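Long-range contact in rhodanese domain-containing protein (Thermoplasma volcanium GSS1, PDB 3GK5), which is of unknown function but includes, in this fragment of a longer protein, a rhodanese-like domain, a module that in active relatives transfers sulfur through a persulfide: residues Lys16-Glu28 against Lys56-Ser68. Residues are numbered along the deposited sequence; the frame is centred on the assembly and turned at random.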
ATOM      1  N   LYS A  16      -3.571  -2.719 -12.390  1.00 28.56           N
ATOM      2  CA  LYS A  16      -5.022  -2.600 -12.503  1.00 23.62           C
ATOM      3  C   LYS A  16      -5.739  -3.645 -11.648  1.00 22.55           C
ATOM      4  O   LYS A  16      -6.910  -3.483 -11.299  1.00 22.18           O
ATOM      5  CB  LYS A  16      -5.455  -2.731 -13.973  1.00 22.91           C
ATOM      6  CG  LYS A  16      -4.961  -1.610 -14.884  1.00 26.39           C
ATOM      7  CD  LYS A  16      -5.300  -1.907 -16.345  1.00 44.38           C
ATOM      8  CE  LYS A  16      -4.731  -0.869 -17.313  1.00 50.65           C
ATOM      9  NZ  LYS A  16      -4.942  -1.260 -18.749  1.00 46.80           N
ATOM     10  N   ALA A  17      -5.039  -4.720 -11.312  1.00 15.25           N
ATOM     11  CA  ALA A  17      -5.646  -5.760 -10.492  1.00 17.40           C
ATOM     12  C   ALA A  17      -5.616  -5.408  -8.999  1.00 20.86           C
ATOM     13  O   ALA A  17      -6.341  -6.005  -8.199  1.00 22.79           O
ATOM     14  CB  ALA A  17      -4.949  -7.091 -10.732  1.00 19.70           C
ATOM     15  N   TYR A  18      -4.782  -4.443  -8.623  1.00 19.62           N
ATOM     16  CA  TYR A  18      -4.684  -4.041  -7.225  1.00 27.89           C
ATOM     17  C   TYR A  18      -5.177  -2.636  -6.988  1.00 24.00           C
ATOM     18  O   TYR A  18      -5.372  -1.858  -7.922  1.00 29.49           O
ATOM     19  CB  TYR A  18      -3.240  -4.105  -6.716  1.00 18.36           C
ATOM     20  CG  TYR A  18      -2.639  -5.485  -6.686  1.00 28.05           C
ATOM     21  CD1 TYR A  18      -2.118  -6.065  -7.842  1.00 13.05           C
ATOM     22  CD2 TYR A  18      -2.584  -6.213  -5.493  1.00 23.89           C
ATOM     23  CE1 TYR A  18      -1.558  -7.336  -7.810  1.00 29.81           C
ATOM     24  CE2 TYR A  18      -2.026  -7.484  -5.447  1.00 25.46           C
ATOM     25  CZ  TYR A  18      -1.516  -8.041  -6.610  1.00 32.54           C
ATOM     26  OH  TYR A  18      -0.986  -9.309  -6.574  1.00 29.99           O
ATOM     27  N   THR A  19      -5.363  -2.333  -5.710  1.00 22.72           N
ATOM     28  CA  THR A  19      -5.792  -1.027  -5.241  1.00 21.84           C
ATOM     29  C   THR A  19      -4.776  -0.689  -4.170  1.00 17.17           C
ATOM     30  O   THR A  19      -4.884  -1.150  -3.049  1.00 15.79           O
ATOM     31  CB  THR A  19      -7.174  -1.081  -4.592  1.00 29.93           C
ATOM     32  OG1 THR A  19      -8.159  -1.405  -5.580  1.00 33.81           O
ATOM     33  CG2 THR A  19      -7.505   0.265  -3.949  1.00 31.87           C
ATOM     34  N   VAL A  20      -3.781   0.105  -4.533  1.00 26.52           N
ATOM     35  CA  VAL A  20      -2.720   0.480  -3.612  1.00 23.68           C
ATOM     36  C   VAL A  20      -3.220   1.196  -2.364  1.00 26.59           C
ATOM     37  O   VAL A  20      -3.926   2.201  -2.465  1.00 27.76           O
ATOM     38  CB  VAL A  20      -1.705   1.397  -4.313  1.00 14.01           C
ATOM     39  CG1 VAL A  20      -0.574   1.723  -3.378  1.00 23.09           C
ATOM     40  CG2 VAL A  20      -1.193   0.731  -5.575  1.00 13.49           C
ATOM     41  N   LEU A  21      -2.853   0.679  -1.191  1.00 21.11           N
ATOM     42  CA  LEU A  21      -3.232   1.306   0.078  1.00 22.09           C
ATOM     43  C   LEU A  21      -1.956   1.906   0.666  1.00 19.74           C
ATOM     44  O   LEU A  21      -1.044   1.174   1.059  1.00 18.46           O
ATOM     45  CB  LEU A  21      -3.781   0.276   1.064  1.00 13.56           C
ATOM     46  CG  LEU A  21      -4.830   0.717   2.091  1.00 22.24           C
ATOM     47  CD1 LEU A  21      -4.765  -0.234   3.279  1.00 17.91           C
ATOM     48  CD2 LEU A  21      -4.611   2.140   2.553  1.00 24.04           C
ATOM     49  N   ASP A  22      -1.895   3.232   0.734  1.00 14.97           N
ATOM     50  CA  ASP A  22      -0.713   3.912   1.263  1.00 16.14           C
ATOM     51  C   ASP A  22      -0.957   4.232   2.729  1.00 16.84           C
ATOM     52  O   ASP A  22      -1.794   5.070   3.052  1.00 16.44           O
ATOM     53  CB  ASP A  22      -0.447   5.190   0.460  1.00 11.61           C
ATOM     54  CG  ASP A  22       0.891   5.807   0.774  1.00 18.25           C
ATOM     55  OD1 ASP A  22       1.521   6.328  -0.176  1.00 25.26           O
ATOM     56  OD2 ASP A  22       1.315   5.788   1.958  1.00 20.26           O
ATOM     57  N   VAL A  23      -0.216   3.559   3.608  1.00 24.83           N
ATOM     58  CA  VAL A  23      -0.370   3.725   5.051  1.00 22.77           C
ATOM     59  C   VAL A  23       0.594   4.701   5.707  1.00 14.64           C
ATOM     60  O   VAL A  23       0.749   4.712   6.927  1.00 19.21           O
ATOM     61  CB  VAL A  23      -0.251   2.375   5.748  1.00 22.73           C
ATOM     62  CG1 VAL A  23      -1.249   1.403   5.130  1.00 16.71           C
ATOM     63  CG2 VAL A  23       1.164   1.853   5.607  1.00 11.40           C
ATOM     64  N   ARG A  24       1.226   5.526   4.887  1.00 21.37           N
ATOM     65  CA  ARG A  24       2.167   6.530   5.361  1.00 19.44           C
ATOM     66  C   ARG A  24       1.380   7.754   5.808  1.00 14.72           C
ATOM     67  O   ARG A  24       0.183   7.857   5.550  1.00 19.78           O
ATOM     68  CB  ARG A  24       3.125   6.922   4.231  1.00 17.27           C
ATOM     69  CG  ARG A  24       3.925   5.761   3.664  1.00 24.54           C
ATOM     70  CD  ARG A  24       4.933   6.242   2.645  1.00 20.43           C
ATOM     71  NE  ARG A  24       4.270   6.776   1.461  1.00 23.13           N
ATOM     72  CZ  ARG A  24       4.838   7.610   0.599  1.00 19.86           C
ATOM     73  NH1 ARG A  24       6.086   8.015   0.787  1.00 12.28           N
ATOM     74  NH2 ARG A  24       4.155   8.038  -0.450  1.00 21.99           N
ATOM     75  N   GLU A  25       2.057   8.676   6.479  1.00 18.14           N
ATOM     76  CA  GLU A  25       1.416   9.897   6.941  1.00 24.69           C
ATOM     77  C   GLU A  25       1.193  10.786   5.725  1.00 22.68           C
ATOM     78  O   GLU A  25       1.981  10.769   4.782  1.00 25.34           O
ATOM     79  CB  GLU A  25       2.289  10.611   7.981  1.00 34.92           C
ATOM     80  CG  GLU A  25       2.479   9.805   9.263  1.00 34.06           C
ATOM     81  CD  GLU A  25       1.157   9.343   9.853  1.00 44.76           C
ATOM     82  OE1 GLU A  25       1.066   8.170  10.286  1.00 36.08           O
ATOM     83  OE2 GLU A  25       0.203  10.154   9.889  1.00 52.21           O
ATOM     84  N   PRO A  26       0.110  11.575   5.732  1.00 23.61           N
ATOM     85  CA  PRO A  26      -0.248  12.478   4.634  1.00 20.23           C
ATOM     86  C   PRO A  26       0.842  13.396   4.082  1.00 27.81           C
ATOM     87  O   PRO A  26       0.885  13.640   2.873  1.00 35.59           O
ATOM     88  CB  PRO A  26      -1.456  13.243   5.186  1.00 20.45           C
ATOM     89  CG  PRO A  26      -1.295  13.129   6.684  1.00 31.13           C
ATOM     90  CD  PRO A  26      -0.817  11.726   6.865  1.00 10.54           C
ATOM     91  N   PHE A  27       1.727  13.894   4.941  1.00 27.89           N
ATOM     92  CA  PHE A  27       2.793  14.789   4.478  1.00 23.84           C
ATOM     93  C   PHE A  27       3.816  14.068   3.628  1.00 22.77           C
ATOM     94  O   PHE A  27       4.599  14.698   2.930  1.00 30.13           O
ATOM     95  CB  PHE A  27       3.516  15.451   5.663  1.00 24.60           C
ATOM     96  CG  PHE A  27       4.409  14.517   6.444  1.00 20.08           C
ATOM     97  CD1 PHE A  27       5.705  14.235   6.014  1.00 26.75           C
ATOM     98  CD2 PHE A  27       3.961  13.948   7.632  1.00 20.31           C
ATOM     99  CE1 PHE A  27       6.545  13.399   6.767  1.00 19.36           C
ATOM    100  CE2 PHE A  27       4.787  13.115   8.390  1.00 14.87           C
ATOM    101  CZ  PHE A  27       6.082  12.842   7.956  1.00  9.04           C
ATOM    102  N   GLU A  28       3.812  12.746   3.695  1.00 21.65           N
ATOM    103  CA  GLU A  28       4.762  11.955   2.937  1.00 15.76           C
ATOM    104  C   GLU A  28       4.343  11.774   1.494  1.00 14.36           C
ATOM    105  O   GLU A  28       5.183  11.559   0.630  1.00 20.74           O
ATOM    106  CB  GLU A  28       4.939  10.582   3.592  1.00 26.05           C
ATOM    107  CG  GLU A  28       5.633  10.628   4.940  1.00 22.04           C
ATOM    108  CD  GLU A  28       5.744   9.269   5.601  1.00 19.81           C
ATOM    109  OE1 GLU A  28       4.862   8.916   6.411  1.00 14.59           O
ATOM    110  OE2 GLU A  28       6.717   8.550   5.308  1.00 19.31           O
ATOM    111  N   LYS A  56     -11.983  -6.398  -2.947  1.00 28.72           N
ATOM    112  CA  LYS A  56     -10.822  -5.830  -3.606  1.00 30.10           C
ATOM    113  C   LYS A  56      -9.543  -6.494  -3.165  1.00 30.19           C
ATOM    114  O   LYS A  56      -9.481  -7.096  -2.096  1.00 26.48           O
ATOM    115  CB  LYS A  56     -10.724  -4.330  -3.343  1.00 26.65           C
ATOM    116  CG  LYS A  56     -11.722  -3.522  -4.121  1.00 37.55           C
ATOM    117  CD  LYS A  56     -11.648  -2.076  -3.725  1.00 51.90           C
ATOM    118  CE  LYS A  56     -12.784  -1.287  -4.336  1.00 54.36           C
ATOM    119  NZ  LYS A  56     -12.919   0.020  -3.629  1.00 58.32           N
ATOM    120  N   LYS A  57      -8.530  -6.387  -4.018  1.00 33.12           N
ATOM    121  CA  LYS A  57      -7.204  -6.942  -3.765  1.00 26.21           C
ATOM    122  C   LYS A  57      -6.311  -5.743  -3.468  1.00 20.64           C
ATOM    123  O   LYS A  57      -5.959  -4.986  -4.368  1.00 21.66           O
ATOM    124  CB  LYS A  57      -6.708  -7.669  -5.015  1.00 26.51           C
ATOM    125  CG  LYS A  57      -5.311  -8.261  -4.919  1.00 40.38           C
ATOM    126  CD  LYS A  57      -5.312  -9.577  -4.165  1.00 42.12           C
ATOM    127  CE  LYS A  57      -4.434 -10.630  -4.858  1.00 46.09           C
ATOM    128  NZ  LYS A  57      -2.964 -10.366  -4.741  1.00 37.64           N
ATOM    129  N   TYR A  58      -5.949  -5.567  -2.205  1.00 19.27           N
ATOM    130  CA  TYR A  58      -5.120  -4.435  -1.820  1.00 22.53           C
ATOM    131  C   TYR A  58      -3.624  -4.707  -1.766  1.00 26.12           C
ATOM    132  O   TYR A  58      -3.182  -5.801  -1.409  1.00 33.43           O
ATOM    133  CB  TYR A  58      -5.567  -3.891  -0.460  1.00 17.57           C
ATOM    134  CG  TYR A  58      -6.950  -3.274  -0.455  1.00 23.89           C
ATOM    135  CD1 TYR A  58      -8.065  -3.995  -0.010  1.00 20.83           C
ATOM    136  CD2 TYR A  58      -7.141  -1.959  -0.875  1.00 17.46           C
ATOM    137  CE1 TYR A  58      -9.332  -3.412   0.019  1.00 26.01           C
ATOM    138  CE2 TYR A  58      -8.397  -1.370  -0.850  1.00 21.96           C
ATOM    139  CZ  TYR A  58      -9.483  -2.093  -0.406  1.00 26.08           C
ATOM    140  OH  TYR A  58     -10.717  -1.494  -0.394  1.00 31.25           O
ATOM    141  N   ALA A  59      -2.856  -3.686  -2.126  1.00 18.26           N
ATOM    142  CA  ALA A  59      -1.401  -3.742  -2.092  1.00 22.13           C
ATOM    143  C   ALA A  59      -0.989  -2.659  -1.088  1.00 17.87           C
ATOM    144  O   ALA A  59      -1.063  -1.461  -1.381  1.00 24.12           O
ATOM    145  CB  ALA A  59      -0.822  -3.448  -3.491  1.00 13.36           C
ATOM    146  N   VAL A  60      -0.572  -3.082   0.101  1.00 16.24           N
ATOM    147  CA  VAL A  60      -0.197  -2.141   1.153  1.00 10.62           C
ATOM    148  C   VAL A  60       1.226  -1.674   0.998  1.00  9.92           C
ATOM    149  O   VAL A  60       2.168  -2.465   1.043  1.00 20.70           O
ATOM    150  CB  VAL A  60      -0.342  -2.760   2.548  1.00 11.48           C
ATOM    151  CG1 VAL A  60      -0.307  -1.664   3.593  1.00 13.54           C
ATOM    152  CG2 VAL A  60      -1.614  -3.553   2.630  1.00  5.41           C
ATOM    153  N   ILE A  61       1.379  -0.372   0.824  1.00 11.45           N
ATOM    154  CA  ILE A  61       2.694   0.176   0.632  1.00  9.12           C
ATOM    155  C   ILE A  61       3.115   1.071   1.768  1.00 11.38           C
ATOM    156  O   ILE A  61       2.300   1.691   2.442  1.00 21.98           O
ATOM    157  CB  ILE A  61       2.769   0.951  -0.675  1.00 10.00           C
ATOM    158  CG1 ILE A  61       4.238   1.169  -1.062  1.00 10.57           C
ATOM    159  CG2 ILE A  61       2.026   2.257  -0.527  1.00 13.64           C
ATOM    160  CD1 ILE A  61       4.478   1.157  -2.578  1.00  9.47           C
ATOM    161  N   CYS A  62       4.415   1.143   1.957  1.00 14.71           N
ATOM    162  CA  CYS A  62       4.981   1.930   3.026  1.00 25.52           C
ATOM    163  C   CYS A  62       6.188   2.709   2.489  1.00 21.13           C
ATOM    164  O   CYS A  62       6.478   2.645   1.300  1.00 28.03           O
ATOM    165  CB  CYS A  62       5.386   0.954   4.116  1.00 25.21           C
ATOM    166  SG  CYS A  62       6.106   1.694   5.483  1.00 36.55           S
ATOM    167  N   ALA A  63       6.891   3.449   3.333  1.00 23.11           N
ATOM    168  CA  ALA A  63       8.059   4.173   2.831  1.00 29.05           C
ATOM    169  C   ALA A  63       9.151   3.159   2.528  1.00 24.75           C
ATOM    170  O   ALA A  63       9.784   3.211   1.472  1.00 22.97           O
ATOM    171  CB  ALA A  63       8.564   5.201   3.857  1.00 23.63           C
ATOM    172  N   HIS A  64       9.358   2.230   3.460  1.00 26.64           N
ATOM    173  CA  HIS A  64      10.374   1.197   3.301  1.00 34.30           C
ATOM    174  C   HIS A  64       9.827  -0.210   3.484  1.00 24.28           C
ATOM    175  O   HIS A  64      10.450  -1.172   3.045  1.00 31.97           O
ATOM    176  CB  HIS A  64      11.520   1.430   4.285  1.00 41.91           C
ATOM    177  CG  HIS A  64      12.023   2.835   4.287  1.00 50.50           C
ATOM    178  ND1 HIS A  64      11.660   3.751   5.250  1.00 46.38           N
ATOM    179  CD2 HIS A  64      12.812   3.501   3.411  1.00 53.58           C
ATOM    180  CE1 HIS A  64      12.201   4.922   4.966  1.00 57.10           C
ATOM    181  NE2 HIS A  64      12.905   4.798   3.854  1.00 54.46           N
ATOM    182  N   GLY A  65       8.676  -0.326   4.141  1.00 25.40           N
ATOM    183  CA  GLY A  65       8.066  -1.628   4.341  1.00 25.76           C
ATOM    184  C   GLY A  65       7.869  -2.062   5.784  1.00 28.29           C
ATOM    185  O   GLY A  65       7.267  -3.101   6.056  1.00 34.42           O
ATOM    186  N   ASN A  66       8.367  -1.268   6.719  1.00 27.12           N
ATOM    187  CA  ASN A  66       8.244  -1.601   8.130  1.00 22.16           C
ATOM    188  C   ASN A  66       6.822  -1.408   8.654  1.00 27.09           C
ATOM    189  O   ASN A  66       6.345  -2.200   9.466  1.00 28.71           O
ATOM    190  CB  ASN A  66       9.238  -0.754   8.926  1.00 28.07           C
ATOM    191  CG  ASN A  66       9.750   0.439   8.130  1.00 35.37           C
ATOM    192  OD1 ASN A  66       9.014   1.389   7.869  1.00 45.75           O
ATOM    193  ND2 ASN A  66      11.012   0.383   7.724  1.00 38.63           N
ATOM    194  N   ARG A  67       6.144  -0.367   8.173  1.00 21.43           N
ATOM    195  CA  ARG A  67       4.781  -0.065   8.604  1.00 15.91           C
ATOM    196  C   ARG A  67       3.743  -0.863   7.816  1.00 24.11           C
ATOM    197  O   ARG A  67       2.699  -1.245   8.347  1.00 19.40           O
ATOM    198  CB  ARG A  67       4.512   1.438   8.463  1.00 21.75           C
ATOM    199  CG  ARG A  67       5.372   2.302   9.390  1.00 22.08           C
ATOM    200  CD  ARG A  67       5.226   3.785   9.087  1.00 24.26           C
ATOM    201  NE  ARG A  67       5.848   4.128   7.808  1.00 36.32           N
ATOM    202  CZ  ARG A  67       5.792   5.327   7.231  1.00 35.59           C
ATOM    203  NH1 ARG A  67       6.399   5.523   6.067  1.00 26.40           N
ATOM    204  NH2 ARG A  67       5.120   6.323   7.804  1.00 32.89           N
ATOM    205  N   SER A  68       4.031  -1.113   6.544  1.00 19.28           N
ATOM    206  CA  SER A  68       3.124  -1.880   5.713  1.00 18.07           C
ATOM    207  C   SER A  68       3.012  -3.304   6.264  1.00 25.66           C
ATOM    208  O   SER A  68       1.917  -3.858   6.350  1.00 23.43           O
ATOM    209  CB  SER A  68       3.638  -1.916   4.274  1.00 14.14           C
ATOM    210  OG  SER A  68       4.969  -2.383   4.245  1.00 17.02           O
TER
HETATM  211  O   HOH W   1       2.368   6.326   8.978  1.00 24.96           O
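Strands 19-22 and 58-61 pair in parallel at the heart of the rhodanese fold, Leu21 facing Val60, and lead into the Val23-Glu25 turn that follows Asp22 and the Cys62-Gly65 loop. The backbone bonds are shortest in the middle of the ladder: Leu21 N donates to Ala59 O (2.8 Å) and Leu21 O accepts from Ile61 N (2.9 Å). At the entry, Lys57 lies alongside Tyr18, its NZ donating to Tyr18 OH (2.9 Å). The Tyr58 ring turns its CD2 edge to Thr19 O, while CE2 meets Thr19 CG2 at 3.6 Å. Further on, Val23 CG1 packs crosswise on Val60 CG1.

Arg67, in the first turn of helix 66-76, reaches across, bent at chi3 (-70°), and grips Glu28 end-on: NH2 to OE1 (3.0 Å) and NH1 to OE2 (3.1 Å), with carboxylate and guanidinium planes 24° apart, nearly coplanar. Glu28 OE1 also accepts from Glu25 N. Were Glu28 cut back to an alanine, the Arg67 guanidinium would probably lose its carboxylate mate and Glu25 N this acceptor. Arg24 passes its CG close to Arg67 NH1 (3.5 Å), then holds Asp22 side-on; Asp22 OD2 takes Arg24 N in an Asx turn, and Arg24 NH2 also bonds Gly32 O. Cys62, which probably corresponds to the sulfur-carrying cysteine of active rhodaneses, accepts at SG from Gly65 N, consistent with a loop shaped to cradle that atom.

Strands 38-39 and 82-85 flank the pair; Ile61 and Arg24 touch Ile89 of helix 88-94, whereas Val23 and Arg67 meet Ile42 of helix 42-48.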